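Local coordinates for hypothetical protein PH1570 (Pyrococcus horikoshii, PDB 2HQ4) that is of unknown function but folds as a single chain whose long antiparallel beta sheet is packed against helices, at residues A[15-18]-A[23-26]; A[43-48]-A[155-160]; A[33-38]-A[108-113]. All blocks are in the same frame, centred on the assembly; numbering follows the deposited sequence.

Contact 1: A[15-18]-A[23-26]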
loop_
_atom_site.group_PDB
_atom_site.type_symbol
_atom_site.label_atom_id
_atom_site.label_comp_id
_atom_site.label_asym_id
_atom_site.label_seq_id
_atom_site.Cartn_x
_atom_site.Cartn_y
_atom_site.Cartn_z
ATOM N N LYS A 15 4.186 -0.255 -18.787
ATOM C CA LYS A 15 3.253 -1.233 -18.240
ATOM C C LYS A 15 2.757 -0.813 -16.844
ATOM O O LYS A 15 2.356 -1.669 -16.059
ATOM C CB LYS A 15 3.968 -2.583 -18.164
ATOM C CG LYS A 15 4.239 -3.168 -19.593
ATOM C CD LYS A 15 4.855 -4.557 -19.490
ATOM C CE LYS A 15 4.974 -5.162 -20.920
ATOM N NZ LYS A 15 5.554 -6.549 -20.783
ATOM N N LEU A 16 2.848 0.485 -16.539
ATOM C CA LEU A 16 2.320 1.050 -15.291
ATOM C C LEU A 16 1.108 1.942 -15.548
ATOM O O LEU A 16 1.194 2.894 -16.344
ATOM C CB LEU A 16 3.402 1.841 -14.575
ATOM C CG LEU A 16 3.002 2.642 -13.325
ATOM C CD1 LEU A 16 2.596 1.685 -12.151
ATOM C CD2 LEU A 16 4.152 3.540 -12.929
ATOM N N GLU A 17 -0.004 1.633 -14.878
ATOM C CA GLU A 17 -1.189 2.493 -14.834
ATOM C C GLU A 17 -1.452 2.852 -13.391
ATOM O O GLU A 17 -1.436 1.995 -12.518
ATOM C CB GLU A 17 -2.448 1.785 -15.338
ATOM C CG GLU A 17 -2.355 1.094 -16.655
ATOM C CD GLU A 17 -3.601 0.252 -16.901
ATOM O OE1 GLU A 17 -3.676 -0.940 -16.446
ATOM O OE2 GLU A 17 -4.520 0.831 -17.500
ATOM N N VAL A 18 -1.766 4.119 -13.164
ATOM C CA VAL A 18 -2.045 4.631 -11.845
ATOM C C VAL A 18 -3.547 5.010 -11.814
ATOM O O VAL A 18 -4.081 5.530 -12.789
ATOM C CB VAL A 18 -1.158 5.835 -11.584
ATOM C CG1 VAL A 18 -1.504 6.469 -10.272
ATOM C CG2 VAL A 18 0.337 5.398 -11.552
ATOM N N PHE A 23 -2.379 1.344 -8.016
ATOM C CA PHE A 23 -1.658 1.254 -9.284
ATOM C C PHE A 23 -1.485 -0.213 -9.695
ATOM O O PHE A 23 -1.494 -1.105 -8.841
ATOM C CB PHE A 23 -0.323 2.060 -9.255
ATOM C CG PHE A 23 0.793 1.427 -8.415
ATOM C CD1 PHE A 23 1.077 1.901 -7.144
ATOM C CD2 PHE A 23 1.598 0.401 -8.959
ATOM C CE1 PHE A 23 2.145 1.322 -6.367
ATOM C CE2 PHE A 23 2.605 -0.190 -8.220
ATOM C CZ PHE A 23 2.894 0.277 -6.926
ATOM N N LYS A 24 -1.367 -0.432 -11.006
ATOM C CA LYS A 24 -1.173 -1.745 -11.588
ATOM C C LYS A 24 0.076 -1.711 -12.472
ATOM O O LYS A 24 0.102 -1.000 -13.480
ATOM C CB LYS A 24 -2.364 -2.122 -12.464
ATOM C CG LYS A 24 -2.247 -3.514 -13.103
ATOM C CD LYS A 24 -3.463 -3.829 -14.008
ATOM C CE LYS A 24 -3.358 -5.281 -14.513
ATOM N NZ LYS A 24 -4.450 -5.630 -15.454
ATOM N N ASP A 25 1.069 -2.513 -12.115
ATOM C CA ASP A 25 2.295 -2.563 -12.901
ATOM C C ASP A 25 2.489 -3.968 -13.458
ATOM O O ASP A 25 2.773 -4.910 -12.692
ATOM C CB ASP A 25 3.478 -2.170 -12.039
ATOM C CG ASP A 25 4.712 -1.930 -12.865
ATOM O OD1 ASP A 25 5.145 -2.892 -13.543
ATOM O OD2 ASP A 25 5.255 -0.811 -12.813
ATOM N N GLU A 26 2.339 -4.101 -14.769
ATOM C CA GLU A 26 2.430 -5.435 -15.413
ATOM C C GLU A 26 3.877 -5.839 -15.773
ATOM O O GLU A 26 4.130 -6.997 -16.097
ATOM C CB GLU A 26 1.528 -5.503 -16.639
ATOM C CG GLU A 26 0.070 -5.239 -16.319
ATOM C CD GLU A 26 -0.846 -5.586 -17.480
ATOM O OE1 GLU A 26 -0.774 -4.902 -18.501
ATOM O OE2 GLU A 26 -1.652 -6.540 -17.381
HETATM O O HOH W 1 -0.846 -1.767 -16.054
#

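Contact 2: A[43-48]-A[155-160]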
loop_
_atom_site.group_PDB
_atom_site.type_symbol
_atom_site.label_atom_id
_atom_site.label_comp_id
_atom_site.label_asym_id
_atom_site.label_seq_id
_atom_site.Cartn_x
_atom_site.Cartn_y
_atom_site.Cartn_z
ATOM N N LEU A 43 2.068 4.875 -2.091
ATOM C CA LEU A 43 2.056 4.322 -3.444
ATOM C C LEU A 43 3.120 5.017 -4.329
ATOM O O LEU A 43 3.854 4.366 -5.107
ATOM C CB LEU A 43 0.634 4.407 -4.014
ATOM C CG LEU A 43 -0.252 3.150 -3.774
ATOM C CD1 LEU A 43 -0.309 2.682 -2.323
ATOM C CD2 LEU A 43 -1.615 3.476 -4.297
ATOM N N LEU A 44 3.250 6.335 -4.176
ATOM C CA LEU A 44 4.297 7.096 -4.898
ATOM C C LEU A 44 5.684 6.593 -4.579
ATOM O O LEU A 44 6.528 6.409 -5.479
ATOM C CB LEU A 44 4.242 8.597 -4.534
ATOM C CG LEU A 44 3.045 9.322 -5.109
ATOM C CD1 LEU A 44 2.977 10.797 -4.566
ATOM C CD2 LEU A 44 3.221 9.321 -6.613
ATOM N N ALA A 45 5.938 6.349 -3.298
ATOM C CA ALA A 45 7.239 5.818 -2.891
ATOM C C ALA A 45 7.492 4.427 -3.484
ATOM O O ALA A 45 8.614 4.115 -3.898
ATOM C CB ALA A 45 7.331 5.790 -1.361
ATOM N N MET A 46 6.458 3.588 -3.526
ATOM C CA MET A 46 6.591 2.252 -4.150
ATOM C C MET A 46 6.951 2.357 -5.640
ATOM O O MET A 46 7.754 1.562 -6.135
ATOM C CB MET A 46 5.255 1.463 -4.001
ATOM C CG MET A 46 4.882 1.064 -2.514
ATOM S SD MET A 46 3.188 0.446 -2.320
ATOM C CE MET A 46 3.379 -1.148 -3.161
ATOM N N ILE A 47 6.333 3.301 -6.359
ATOM C CA ILE A 47 6.590 3.526 -7.798
ATOM C C ILE A 47 8.030 3.987 -8.017
ATOM O O ILE A 47 8.753 3.456 -8.869
ATOM C CB ILE A 47 5.565 4.565 -8.393
ATOM C CG1 ILE A 47 4.188 3.925 -8.513
ATOM C CG2 ILE A 47 6.011 5.056 -9.777
ATOM C CD1 ILE A 47 2.941 4.969 -8.617
ATOM N N TYR A 48 8.447 4.983 -7.232
ATOM C CA TYR A 48 9.825 5.444 -7.231
ATOM C C TYR A 48 10.814 4.293 -7.043
ATOM O O TYR A 48 11.795 4.146 -7.812
ATOM C CB TYR A 48 9.987 6.486 -6.130
ATOM C CG TYR A 48 11.342 7.166 -6.064
ATOM C CD1 TYR A 48 11.596 8.352 -6.773
ATOM C CD2 TYR A 48 12.356 6.650 -5.253
ATOM C CE1 TYR A 48 12.871 8.989 -6.690
ATOM C CE2 TYR A 48 13.616 7.266 -5.180
ATOM C CZ TYR A 48 13.848 8.433 -5.892
ATOM O OH TYR A 48 15.088 9.022 -5.769
ATOM N N LEU A 155 5.284 -2.061 3.658
ATOM C CA LEU A 155 5.704 -1.958 5.051
ATOM C C LEU A 155 6.857 -0.972 5.200
ATOM O O LEU A 155 6.985 -0.319 6.243
ATOM C CB LEU A 155 6.110 -3.327 5.593
ATOM C CG LEU A 155 5.015 -4.367 5.866
ATOM C CD1 LEU A 155 5.636 -5.746 6.256
ATOM C CD2 LEU A 155 4.072 -3.828 6.945
ATOM N N LYS A 156 7.648 -0.839 4.130
ATOM C CA LYS A 156 8.825 0.054 4.117
ATOM C C LYS A 156 8.440 1.550 4.275
ATOM O O LYS A 156 9.233 2.360 4.787
ATOM C CB LYS A 156 9.601 -0.170 2.826
ATOM C CG LYS A 156 10.753 0.779 2.583
ATOM C CD LYS A 156 11.538 0.402 1.319
ATOM C CE LYS A 156 11.770 -1.097 1.234
ATOM N NZ LYS A 156 12.587 -1.415 0.033
ATOM N N TYR A 157 7.226 1.894 3.859
ATOM C CA TYR A 157 6.841 3.302 3.706
ATOM C C TYR A 157 5.644 3.726 4.530
ATOM O O TYR A 157 5.272 4.923 4.516
ATOM C CB TYR A 157 6.567 3.628 2.242
ATOM C CG TYR A 157 7.790 3.459 1.387
ATOM C CD1 TYR A 157 8.927 4.231 1.613
ATOM C CD2 TYR A 157 7.801 2.547 0.338
ATOM C CE1 TYR A 157 10.063 4.079 0.813
ATOM C CE2 TYR A 157 8.929 2.387 -0.462
ATOM C CZ TYR A 157 10.042 3.149 -0.212
ATOM O OH TYR A 157 11.142 2.987 -1.011
ATOM N N ILE A 158 5.043 2.795 5.258
ATOM C CA ILE A 158 3.773 3.157 5.931
ATOM C C ILE A 158 3.953 4.021 7.146
ATOM O O ILE A 158 2.957 4.512 7.710
ATOM C CB ILE A 158 2.897 1.950 6.358
ATOM C CG1 ILE A 158 3.675 0.999 7.284
ATOM C CG2 ILE A 158 2.223 1.311 5.154
ATOM C CD1 ILE A 158 2.783 -0.138 7.859
ATOM N N TRP A 159 5.199 4.181 7.582
ATOM C CA TRP A 159 5.458 4.976 8.795
ATOM C C TRP A 159 5.809 6.395 8.471
ATOM O O TRP A 159 5.825 7.237 9.359
ATOM C CB TRP A 159 6.552 4.338 9.641
ATOM C CG TRP A 159 6.159 2.993 10.023
ATOM C CD1 TRP A 159 6.750 1.827 9.634
ATOM C CD2 TRP A 159 5.024 2.630 10.836
ATOM N NE1 TRP A 159 6.069 0.759 10.171
ATOM C CE2 TRP A 159 5.009 1.220 10.911
ATOM C CE3 TRP A 159 4.033 3.360 11.517
ATOM C CZ2 TRP A 159 4.030 0.515 11.635
ATOM C CZ3 TRP A 159 3.053 2.660 12.242
ATOM C CH2 TRP A 159 3.074 1.253 12.303
ATOM N N LYS A 160 6.120 6.637 7.201
ATOM C CA LYS A 160 6.610 7.916 6.725
ATOM C C LYS A 160 5.531 8.958 6.352
ATOM O O LYS A 160 5.846 10.149 6.263
ATOM C CB LYS A 160 7.553 7.709 5.527
ATOM C CG LYS A 160 9.034 7.681 5.855
ATOM C CD LYS A 160 9.789 8.624 4.893
ATOM C CE LYS A 160 11.316 8.429 4.912
ATOM N NZ LYS A 160 11.713 7.037 4.501
#

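Contact 3: A[33-38]-A[108-113]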
loop_
_atom_site.group_PDB
_atom_site.type_symbol
_atom_site.label_atom_id
_atom_site.label_comp_id
_atom_site.label_asym_id
_atom_site.label_seq_id
_atom_site.Cartn_x
_atom_site.Cartn_y
_atom_site.Cartn_z
ATOM N N LYS A 33 -4.169 -1.536 -4.102
ATOM C CA LYS A 33 -5.216 -0.521 -3.931
ATOM C C LYS A 33 -5.323 -0.253 -2.434
ATOM O O LYS A 33 -4.961 -1.101 -1.626
ATOM C CB LYS A 33 -6.558 -1.041 -4.481
ATOM C CG LYS A 33 -6.659 -1.153 -6.028
ATOM C CD LYS A 33 -7.987 -1.764 -6.556
ATOM C CE LYS A 33 -8.341 -3.113 -5.932
ATOM N NZ LYS A 33 -9.628 -3.790 -6.476
ATOM N N PHE A 34 -5.789 0.933 -2.048
ATOM C CA PHE A 34 -5.918 1.246 -0.619
ATOM C C PHE A 34 -7.301 1.764 -0.341
ATOM O O PHE A 34 -7.978 2.282 -1.255
ATOM C CB PHE A 34 -4.850 2.264 -0.157
ATOM C CG PHE A 34 -5.083 3.648 -0.648
ATOM C CD1 PHE A 34 -4.490 4.081 -1.826
ATOM C CD2 PHE A 34 -5.904 4.549 0.090
ATOM C CE1 PHE A 34 -4.691 5.391 -2.316
ATOM C CE2 PHE A 34 -6.147 5.848 -0.417
ATOM C CZ PHE A 34 -5.516 6.273 -1.610
ATOM N N TYR A 35 -7.734 1.563 0.907
ATOM C CA TYR A 35 -9.094 1.955 1.387
ATOM C C TYR A 35 -8.904 2.625 2.734
ATOM O O TYR A 35 -7.952 2.341 3.424
ATOM C CB TYR A 35 -10.007 0.701 1.471
ATOM C CG TYR A 35 -10.147 0.154 0.076
ATOM C CD1 TYR A 35 -11.100 0.686 -0.792
ATOM C CD2 TYR A 35 -9.256 -0.807 -0.410
ATOM C CE1 TYR A 35 -11.175 0.265 -2.119
ATOM C CE2 TYR A 35 -9.310 -1.216 -1.755
ATOM C CZ TYR A 35 -10.300 -0.706 -2.563
ATOM O OH TYR A 35 -10.382 -1.107 -3.871
ATOM N N GLY A 36 -9.768 3.559 3.107
ATOM C CA GLY A 36 -9.652 4.160 4.405
ATOM C C GLY A 36 -8.931 5.478 4.280
ATOM O O GLY A 36 -9.226 6.254 3.352
ATOM N N ASN A 37 -7.969 5.735 5.164
ATOM C CA ASN A 37 -7.217 6.991 5.063
ATOM C C ASN A 37 -6.267 7.033 3.839
ATOM O O ASN A 37 -5.925 5.995 3.306
ATOM C CB ASN A 37 -6.501 7.292 6.371
ATOM C CG ASN A 37 -7.502 7.664 7.513
ATOM O OD1 ASN A 37 -7.384 7.207 8.670
ATOM N ND2 ASN A 37 -8.488 8.474 7.165
ATOM N N ASP A 38 -5.880 8.239 3.420
ATOM C CA ASP A 38 -5.092 8.473 2.214
ATOM C C ASP A 38 -3.741 7.726 2.309
ATOM O O ASP A 38 -3.025 7.839 3.303
ATOM C CB ASP A 38 -4.856 9.985 2.084
ATOM C CG ASP A 38 -4.249 10.397 0.737
ATOM O OD1 ASP A 38 -4.143 9.579 -0.197
ATOM O OD2 ASP A 38 -3.849 11.565 0.636
ATOM N N LYS A 108 -14.675 -0.160 4.841
ATOM C CA LYS A 108 -15.466 -0.580 3.676
ATOM C C LYS A 108 -14.634 -1.003 2.426
ATOM O O LYS A 108 -14.707 -0.341 1.348
ATOM C CB LYS A 108 -16.497 0.497 3.321
ATOM C CG LYS A 108 -17.371 0.946 4.529
ATOM C CD LYS A 108 -18.252 2.127 4.142
ATOM C CE LYS A 108 -17.621 3.433 4.477
ATOM N NZ LYS A 108 -17.886 3.720 5.926
ATOM N N PRO A 109 -13.835 -2.092 2.565
ATOM C CA PRO A 109 -13.080 -2.668 1.461
ATOM C C PRO A 109 -13.966 -3.442 0.476
ATOM O O PRO A 109 -15.014 -3.976 0.882
ATOM C CB PRO A 109 -12.172 -3.686 2.170
ATOM C CG PRO A 109 -12.958 -4.101 3.322
ATOM C CD PRO A 109 -13.593 -2.843 3.818
ATOM N N PRO A 110 -13.526 -3.574 -0.798
ATOM C CA PRO A 110 -14.383 -4.228 -1.802
ATOM C C PRO A 110 -14.348 -5.744 -1.765
ATOM O O PRO A 110 -14.912 -6.369 -2.644
ATOM C CB PRO A 110 -13.789 -3.756 -3.139
ATOM C CG PRO A 110 -12.349 -3.481 -2.829
ATOM C CD PRO A 110 -12.240 -3.128 -1.369
ATOM N N LEU A 111 -13.646 -6.322 -0.795
ATOM C CA LEU A 111 -13.636 -7.759 -0.598
ATOM C C LEU A 111 -13.533 -8.124 0.881
ATOM O O LEU A 111 -13.291 -7.265 1.732
ATOM C CB LEU A 111 -12.506 -8.439 -1.393
ATOM C CG LEU A 111 -11.064 -7.933 -1.386
ATOM C CD1 LEU A 111 -10.516 -7.904 -0.004
ATOM C CD2 LEU A 111 -10.173 -8.824 -2.257
ATOM N N GLU A 112 -13.722 -9.409 1.159
ATOM C CA GLU A 112 -13.600 -9.956 2.497
ATOM C C GLU A 112 -12.160 -9.918 2.994
ATOM O O GLU A 112 -11.237 -10.334 2.305
ATOM C CB GLU A 112 -14.150 -11.384 2.539
ATOM C CG GLU A 112 -14.542 -11.808 3.944
ATOM C CD GLU A 112 -15.051 -13.242 4.010
ATOM O OE1 GLU A 112 -15.999 -13.579 3.259
ATOM O OE2 GLU A 112 -14.517 -14.027 4.839
ATOM N N ILE A 113 -11.990 -9.349 4.172
ATOM C CA ILE A 113 -10.744 -9.367 4.902
ATOM C C ILE A 113 -11.040 -10.087 6.215
ATOM O O ILE A 113 -11.897 -9.662 6.991
ATOM C CB ILE A 113 -10.282 -7.943 5.249
ATOM C CG1 ILE A 113 -10.308 -7.028 4.011
ATOM C CG2 ILE A 113 -8.914 -7.966 5.922
ATOM C CD1 ILE A 113 -9.252 -7.342 2.955
#

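Contact 1: A[15-18]-A[23-26]
The carbonyl oxygen of Lys-24 is gripped twice: Glu-17 N donates to Lys-24 O at 3.0 Å, and a water lies 2.8 Å from the same oxygen. The Glu-17 N-H is aimed almost straight (174°). Both residues belong to a beta hairpin of antiparallel strands 16-19 and 22-25, where they form a hydrogen-bonded pair. The return bond runs from Lys-24 N to Glu-17 O at 2.9 Å. Past the non-hydrogen-bonded pair Leu-16 and Asp-25, Glu-26 N donates to Lys-15 O at 2.8 Å.

Side chains alternate between a partly exposed face and a buried one. On the first, Glu-17 and Lys-24 lie alongside each other, pointing the same way. Their charged ends do not meet; Glu-17 OE1 is instead 3.0 Å from the bridging water, while the extended lysine carries NZ onward to a salt bridge with Glu-26 OE2 at 3.5 Å. Long charged chains suit this partly exposed side.

The other face, with Leu-16, Val-18, Phe-23 and Asp-25, is buried beneath helices 40-55 and 61-70, hence its mainly apolar residues. Asp-25 is the exception, and its carboxylate is satisfied: OD2 bonds to Tyr-51 OH and OD1 to Phe-28 N. Phe-23 places CG between its backbone N and carbonyl carbon (chi1 73°), which carries the ring away from strand 16-19 toward Leu-43, Met-46 and Ile-47 of helix 40-55. Leu-16 CD1 still meets it obliquely, 3.6 Å from Phe-23 CD2, while Val-18 CG2 rests against Phe-23 CB.

Contact 2: A[43-48]-A[155-160]
Ala-45 and Tyr-157 meet through a CH-pi contact: the alanine CB stands 3.5 Å from the centroid of the tyrosine ring and only 7° off its normal. Its nearest ring atom is Tyr-157 CG, at 3.6 Å from Ala-45 CB. The methyl thus sits squarely over the face, and a residue this small lets the ring come close to the helix backbone. On the opposite face Lys-156 CG lies 3.7 Å above the ring plane, so the ring is held flat between a methyl and a methylene.

The tyrosine follows helix 150-155, in the C-terminal tail, and through it the tail docks on helix 40-55, which packs against the antiparallel sheet through residues such as Leu-43 on Phe-143. With CG anti to its own carbonyl carbon (chi1 -63°), Tyr-157 turns its ring toward that helix.

Apolar packing is looser beside the ring, where Met-46 CG is 4.3 Å from Tyr-157 CD2. The flexible methionine chain also packs on Ile-150, Lys-153 and Ile-154 of helix 150-155.

Polar bonds come from one turn further along the helix. Glu-49 accepts a hydrogen bond from Tyr-157 OH through OE1 and forms a salt bridge with Lys-156 NZ through OE2.

Contact 3: A[33-38]-A[108-113]
Lys-108 approaches Tyr-35 with its backbone, its carbonyl O lying 4.3 Å from Tyr-35 CD1 and oblique to the ring. This residue is the first to leave the geometry of helix 94-107, with a positive phi of 61°, and the loop that starts here passes Tyr-35 of strand 30-36, itself tied by backbone bonds to Leu-142 in the next strand of the antiparallel sheet. Pro-109 follows, its CA 4.3 Å from Tyr-35 CG and offset toward the rim of the ring. Its own ring packs on Ile-104 and Leu-142, helping to join helix and sheet.

Pro-110 makes the main contact. Its CD lies over the same face of Tyr-35, 3.5 Å from the ring centroid and 18° off the normal, in a CH-pi interaction displaced toward the hydroxyl end: Pro-110 CD is 3.3 Å from Tyr-35 CZ. The neighbouring CG reaches on to the hydroxyl, with Pro-110 CG and Tyr-35 OH also 3.3 Å apart. The rigid proline ring presents these C-H groups, and the broad, flat tyrosine receives them.

No hydrogen bond crosses between 33-38 and 108-113. Because proline CD is bonded to the amide nitrogen, its C-H groups are probably somewhat polarised, which suits them to the electron-rich face of a tyrosine.

From the N terminus, contact 1 closes first, joining 15-18 to 23-26 as a short hairpin before either other contact opens. The chain runs directly on into strand 30-36, next to 22-25 in the sheet, where contact 3 begins, and then into helix 40-55, where contact 2 begins. Contact 3 closes at 108-113, after helix 94-107, and contact 2 at the C-terminal tail, so these two long loops cross. Helix 40-55 is the common neighbour: Phe-23 of contact 1 packs on Leu-43, Met-46 and Ile-47, and Phe-34 CD1 of segment 33-38 lies 3.8 Å from Leu-43 CD2. Contacts 1 and 3 do not touch, but share the sheet.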